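PDB 4ZOH: putative oxidoreductase FAD-binding subunit from Sulfolobus tokodaii, which binds flavin-adenine dinucleotide and probably serves as the electron-transferring flavoprotein subunit of a molybdopterin-dependent dehydrogenase related to CO dehydrogenase. Local coordinates for residues 17-20 / 21-25; 216-220 / 221-225. One frame throughout, in Å; residues are numbered along the deposited sequence.

Contact 1 (17-20 / 21-25); sequences ALEF and LEEHQ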
loop_
_atom_site.group_PDB
_atom_site.type_symbol
_atom_site.label_atom_id
_atom_site.label_comp_id
_atom_site.label_asym_id
_atom_site.label_seq_id
_atom_site.Cartn_x
_atom_site.Cartn_y
_atom_site.Cartn_z
ATOM N N ALA B 17 37.676 -2.560 25.002
ATOM C CA ALA B 17 36.366 -2.648 25.722
ATOM C C ALA B 17 36.501 -2.180 27.180
ATOM O O ALA B 17 35.732 -1.301 27.637
ATOM C CB ALA B 17 35.757 -4.059 25.641
ATOM N N LEU B 18 37.511 -2.738 27.883
ATOM C CA LEU B 18 37.757 -2.421 29.304
ATOM C C LEU B 18 37.928 -0.913 29.529
ATOM O O LEU B 18 37.292 -0.333 30.398
ATOM C CB LEU B 18 38.943 -3.242 29.842
ATOM C CG LEU B 18 38.660 -4.759 29.831
ATOM C CD1 LEU B 18 39.897 -5.605 29.638
ATOM C CD2 LEU B 18 37.879 -5.171 31.070
ATOM N N GLU B 19 38.754 -0.277 28.701
ATOM C CA GLU B 19 39.043 1.158 28.842
ATOM C C GLU B 19 37.787 2.027 28.691
ATOM O O GLU B 19 37.493 2.930 29.524
ATOM C CB GLU B 19 40.101 1.530 27.810
ATOM C CG GLU B 19 41.027 2.629 28.253
ATOM C CD GLU B 19 41.167 3.691 27.190
ATOM O OE1 GLU B 19 41.142 3.340 25.985
ATOM O OE2 GLU B 19 41.278 4.878 27.559
ATOM N N PHE B 20 37.013 1.734 27.640
ATOM C CA PHE B 20 35.757 2.465 27.439
ATOM C C PHE B 20 34.855 2.321 28.649
ATOM O O PHE B 20 34.280 3.322 29.094
ATOM C CB PHE B 20 35.000 2.074 26.171
ATOM C CG PHE B 20 33.933 3.079 25.804
ATOM C CD1 PHE B 20 34.178 4.046 24.832
ATOM C CD2 PHE B 20 32.686 3.101 26.482
ATOM C CE1 PHE B 20 33.199 4.985 24.517
ATOM C CE2 PHE B 20 31.711 4.042 26.169
ATOM C CZ PHE B 20 31.971 4.983 25.181
ATOM N N LEU B 21 34.760 1.097 29.185
ATOM C CA LEU B 21 33.942 0.845 30.389
ATOM C C LEU B 21 34.475 1.527 31.648
ATOM O O LEU B 21 33.667 2.020 32.467
ATOM C CB LEU B 21 33.759 -0.652 30.645
ATOM C CG LEU B 21 32.855 -1.295 29.605
ATOM C CD1 LEU B 21 33.071 -2.815 29.573
ATOM C CD2 LEU B 21 31.404 -0.877 29.820
ATOM N N GLU B 22 35.821 1.547 31.789
ATOM C CA GLU B 22 36.511 2.290 32.880
ATOM C C GLU B 22 36.001 3.709 32.859
ATOM O O GLU B 22 35.341 4.137 33.807
ATOM C CB GLU B 22 38.039 2.379 32.689
ATOM C CG GLU B 22 38.839 1.091 32.664
ATOM C CD GLU B 22 40.323 1.338 32.772
ATOM O OE1 GLU B 22 41.086 0.962 31.841
ATOM O OE2 GLU B 22 40.708 1.932 33.807
ATOM N N GLU B 23 36.294 4.401 31.745
ATOM C CA GLU B 23 35.985 5.822 31.563
ATOM C C GLU B 23 34.502 6.190 31.473
ATOM O O GLU B 23 34.133 7.343 31.698
ATOM C CB GLU B 23 36.728 6.343 30.352
ATOM C CG GLU B 23 38.186 6.629 30.658
ATOM C CD GLU B 23 39.111 6.163 29.560
ATOM O OE1 GLU B 23 38.879 6.531 28.394
ATOM O OE2 GLU B 23 40.067 5.420 29.865
ATOM N N HIS B 24 33.651 5.221 31.141
ATOM C CA HIS B 24 32.213 5.499 31.068
ATOM C C HIS B 24 31.419 4.614 32.044
ATOM O O HIS B 24 30.910 3.536 31.707
ATOM C CB HIS B 24 31.736 5.345 29.643
ATOM C CG HIS B 24 32.319 6.354 28.727
ATOM N ND1 HIS B 24 33.456 6.111 27.976
ATOM C CD2 HIS B 24 31.943 7.626 28.461
ATOM C CE1 HIS B 24 33.733 7.180 27.255
ATOM N NE2 HIS B 24 32.831 8.113 27.527
ATOM N N GLN B 25 31.345 5.111 33.263
ATOM C CA GLN B 25 30.826 4.410 34.408
ATOM C C GLN B 25 29.533 3.716 34.099
ATOM O O GLN B 25 29.268 2.661 34.645
ATOM C CB GLN B 25 30.589 5.427 35.532
ATOM C CG GLN B 25 31.886 6.029 36.095
ATOM C CD GLN B 25 32.584 5.112 37.100
ATOM O OE1 GLN B 25 31.926 4.397 37.849
ATOM N NE2 GLN B 25 33.912 5.142 37.130
#
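Ala17 and Leu21, Leu18 and Glu22, and Glu19 and Glu23 are joined by successive i to i+4 backbone bonds, for residues 17-20 run on without a break into 21-25, which finish helix 14-23 at Glu23 and leave it at His24. Leu21 N lies 3.0 Å from Ala17 O, and Glu23 N meets Glu19 O almost straight, with an N-H...O angle of 176°. The final bond, His24 N to Phe20 O at 2.9 Å, is more bent, and His24 is the first residue to leave helical torsions. Phe20 O takes a second donor, the imidazole: His24 ND1 approaches it at 3.1 Å, with the oxygen lying nearly in the ring plane. One carbonyl thus binds both the backbone and the side chain of His24, which fixes the turn of the imidazole and implies a proton on ND1. The same ring lies over a face of Phe20 in an offset stack, centroids 3.9 Å apart and planes at 20°, with ND1 above the middle of the phenyl ring. Phe20 reaches this place because its CG stands anti to the backbone N (chi1 -165°), which puts CG beside the carbonyl carbon, on the side from which the imidazole comes. On another side of the helix the bent chains of Glu19 and Glu23 bring their carboxylates together, Glu19 OE2 being 2.7 Å from Glu23 OE2; so close an approach suggests that one of the acids is protonated. Around this helix end, Tyr49 meets the Phe20 ring edge-to-face and also touches the His24 ring, while Val51 of strand 49-52 receives Phe20 and Leu21. An apolar side chain of another protein chain also packs on Phe20, and the loop residues Pro11 and Phe56 lie against Ala17.

Contact 2 (216-220 / 221-225); sequences AVRAK and GAEEE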
loop_
_atom_site.group_PDB
_atom_site.type_symbol
_atom_site.label_atom_id
_atom_site.label_comp_id
_atom_site.label_asym_id
_atom_site.label_seq_id
_atom_site.Cartn_x
_atom_site.Cartn_y
_atom_site.Cartn_z
ATOM N N ALA B 216 21.835 -17.617 45.452
ATOM C CA ALA B 216 21.830 -19.093 45.582
ATOM C C ALA B 216 22.504 -19.506 46.899
ATOM O O ALA B 216 23.461 -18.873 47.284
ATOM C CB ALA B 216 22.568 -19.745 44.418
ATOM N N VAL B 217 22.002 -20.551 47.561
ATOM C CA VAL B 217 22.653 -21.113 48.773
ATOM C C VAL B 217 22.871 -22.618 48.721
ATOM O O VAL B 217 22.212 -23.332 47.947
ATOM C CB VAL B 217 21.901 -20.767 50.082
ATOM C CG1 VAL B 217 21.875 -19.258 50.282
ATOM C CG2 VAL B 217 20.488 -21.314 50.073
ATOM N N ARG B 218 23.781 -23.090 49.563
ATOM C CA ARG B 218 23.979 -24.519 49.780
ATOM C C ARG B 218 22.904 -25.076 50.713
ATOM O O ARG B 218 22.588 -24.439 51.666
ATOM C CB ARG B 218 25.370 -24.735 50.355
ATOM C CG ARG B 218 26.470 -24.553 49.319
ATOM C CD ARG B 218 26.392 -25.633 48.249
ATOM N NE ARG B 218 27.056 -26.832 48.718
ATOM C CZ ARG B 218 28.370 -27.010 48.662
ATOM N NH1 ARG B 218 29.181 -26.091 48.136
ATOM N NH2 ARG B 218 28.878 -28.115 49.133
ATOM N N ALA B 219 22.327 -26.249 50.466
ATOM C CA ALA B 219 21.350 -26.745 51.423
ATOM C C ALA B 219 22.128 -27.527 52.525
ATOM O O ALA B 219 22.106 -28.781 52.572
ATOM C CB ALA B 219 20.293 -27.597 50.732
ATOM N N LYS B 220 22.827 -26.741 53.363
ATOM C CA LYS B 220 23.758 -27.192 54.417
ATOM C C LYS B 220 23.229 -28.349 55.286
ATOM O O LYS B 220 23.935 -29.325 55.574
ATOM C CB LYS B 220 24.181 -25.985 55.291
ATOM C CG LYS B 220 25.155 -24.979 54.661
ATOM C CD LYS B 220 26.622 -25.432 54.657
ATOM C CE LYS B 220 26.989 -26.451 53.536
ATOM N NZ LYS B 220 27.866 -25.940 52.428
ATOM N N GLY B 221 21.962 -28.240 55.663
ATOM C CA GLY B 221 21.306 -29.225 56.509
ATOM C C GLY B 221 21.022 -30.508 55.766
ATOM O O GLY B 221 21.075 -31.619 56.350
ATOM N N ALA B 222 20.692 -30.382 54.484
ATOM C CA ALA B 222 20.445 -31.585 53.703
ATOM C C ALA B 222 21.779 -32.299 53.478
ATOM O O ALA B 222 21.866 -33.553 53.499
ATOM C CB ALA B 222 19.733 -31.264 52.395
ATOM N N GLU B 223 22.813 -31.494 53.322
ATOM C CA GLU B 223 24.170 -32.014 53.185
ATOM C C GLU B 223 24.704 -32.800 54.400
ATOM O O GLU B 223 25.097 -33.979 54.247
ATOM C CB GLU B 223 25.128 -30.909 52.758
ATOM C CG GLU B 223 24.959 -30.610 51.287
ATOM C CD GLU B 223 25.682 -29.349 50.876
ATOM O OE1 GLU B 223 26.672 -28.974 51.553
ATOM O OE2 GLU B 223 25.260 -28.752 49.854
ATOM N N GLU B 224 24.737 -32.153 55.569
ATOM C CA GLU B 224 24.922 -32.819 56.873
ATOM C C GLU B 224 24.204 -34.165 56.979
ATOM O O GLU B 224 24.808 -35.164 57.236
ATOM C CB GLU B 224 24.340 -31.938 57.936
ATOM C CG GLU B 224 25.331 -31.107 58.702
ATOM C CD GLU B 224 24.617 -30.527 59.894
ATOM O OE1 GLU B 224 23.984 -31.301 60.635
ATOM O OE2 GLU B 224 24.627 -29.300 60.057
ATOM N N GLU B 225 22.921 -34.198 56.692
ATOM C CA GLU B 225 22.152 -35.441 56.740
ATOM C C GLU B 225 22.635 -36.576 55.830
ATOM O O GLU B 225 22.354 -37.739 56.096
ATOM C CB GLU B 225 20.708 -35.121 56.447
ATOM C CG GLU B 225 19.710 -35.601 57.460
ATOM C CD GLU B 225 20.300 -35.749 58.858
ATOM O OE1 GLU B 225 20.583 -34.715 59.576
ATOM O OE2 GLU B 225 20.469 -36.946 59.165
#
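Arg218, at the end of the short strand 217-218, reaches forward to Glu223 in the first turn of helix 220-226. Its chain, bent at chi2 and chi3 (-66° and -83°), turns the guanidinium edge to the acid: Arg218 NE donates to the syn lone pair of Glu223 OE2 at 2.9 Å, nearly straight and in the guanidinium plane. A weak second bond runs from Arg218 NH2 to Glu223 OE1, 3.4 Å away. Glu223 OE2 is also bound by the backbone N of Ile207, and Arg218 NH1 pairs with Asp127, so an alanine in place of Arg218 would probably leave Asp127 without this mate and the Glu223 carboxylate less firmly fixed. Ala219, centre of an inverse gamma turn, holds the N-cap position; its carbonyl O accepts Glu223 N at 2.9 Å and, weakly, Ala222 N, while its CB rests 4.1 Å from Ala222 CB. Lys220, bent along its chain, sets NZ in a salt bridge 3.4 Å from Glu223 OE1, and NZ stands above one face of the Arg218 guanidinium, toward its rim. Lys220 O receives Glu224 N at 2.9 Å. Glu224 itself sends its carboxylate to Arg242. The whole is a strand-to-helix junction, tied by a salt-bridge network across the helix N-terminus, at the edge of the antiparallel sheet in the CO dehydrogenase flavoprotein C-terminal domain.

Contact 1 precedes contact 2 by nearly 200 residues; their centres are 40 Å apart, with the middle of the subunit between them, and their nearest atoms stay about 24 Å from each other. They share no helix or sheet. Residues 17-25 carry the end of helix 14-23 and the first residues beyond it, in the FAD-binding domain, with the Leu21 side chain about 7 Å from the bound flavin-adenine dinucleotide. Residues 216-225 pass from strand 217-218, at the edge of the four-stranded antiparallel sheet, into helix 220-226 within the C-terminal domain. One contact thus finishes a helix near the cofactor, whereas the other starts a helix beside the C-terminal sheet.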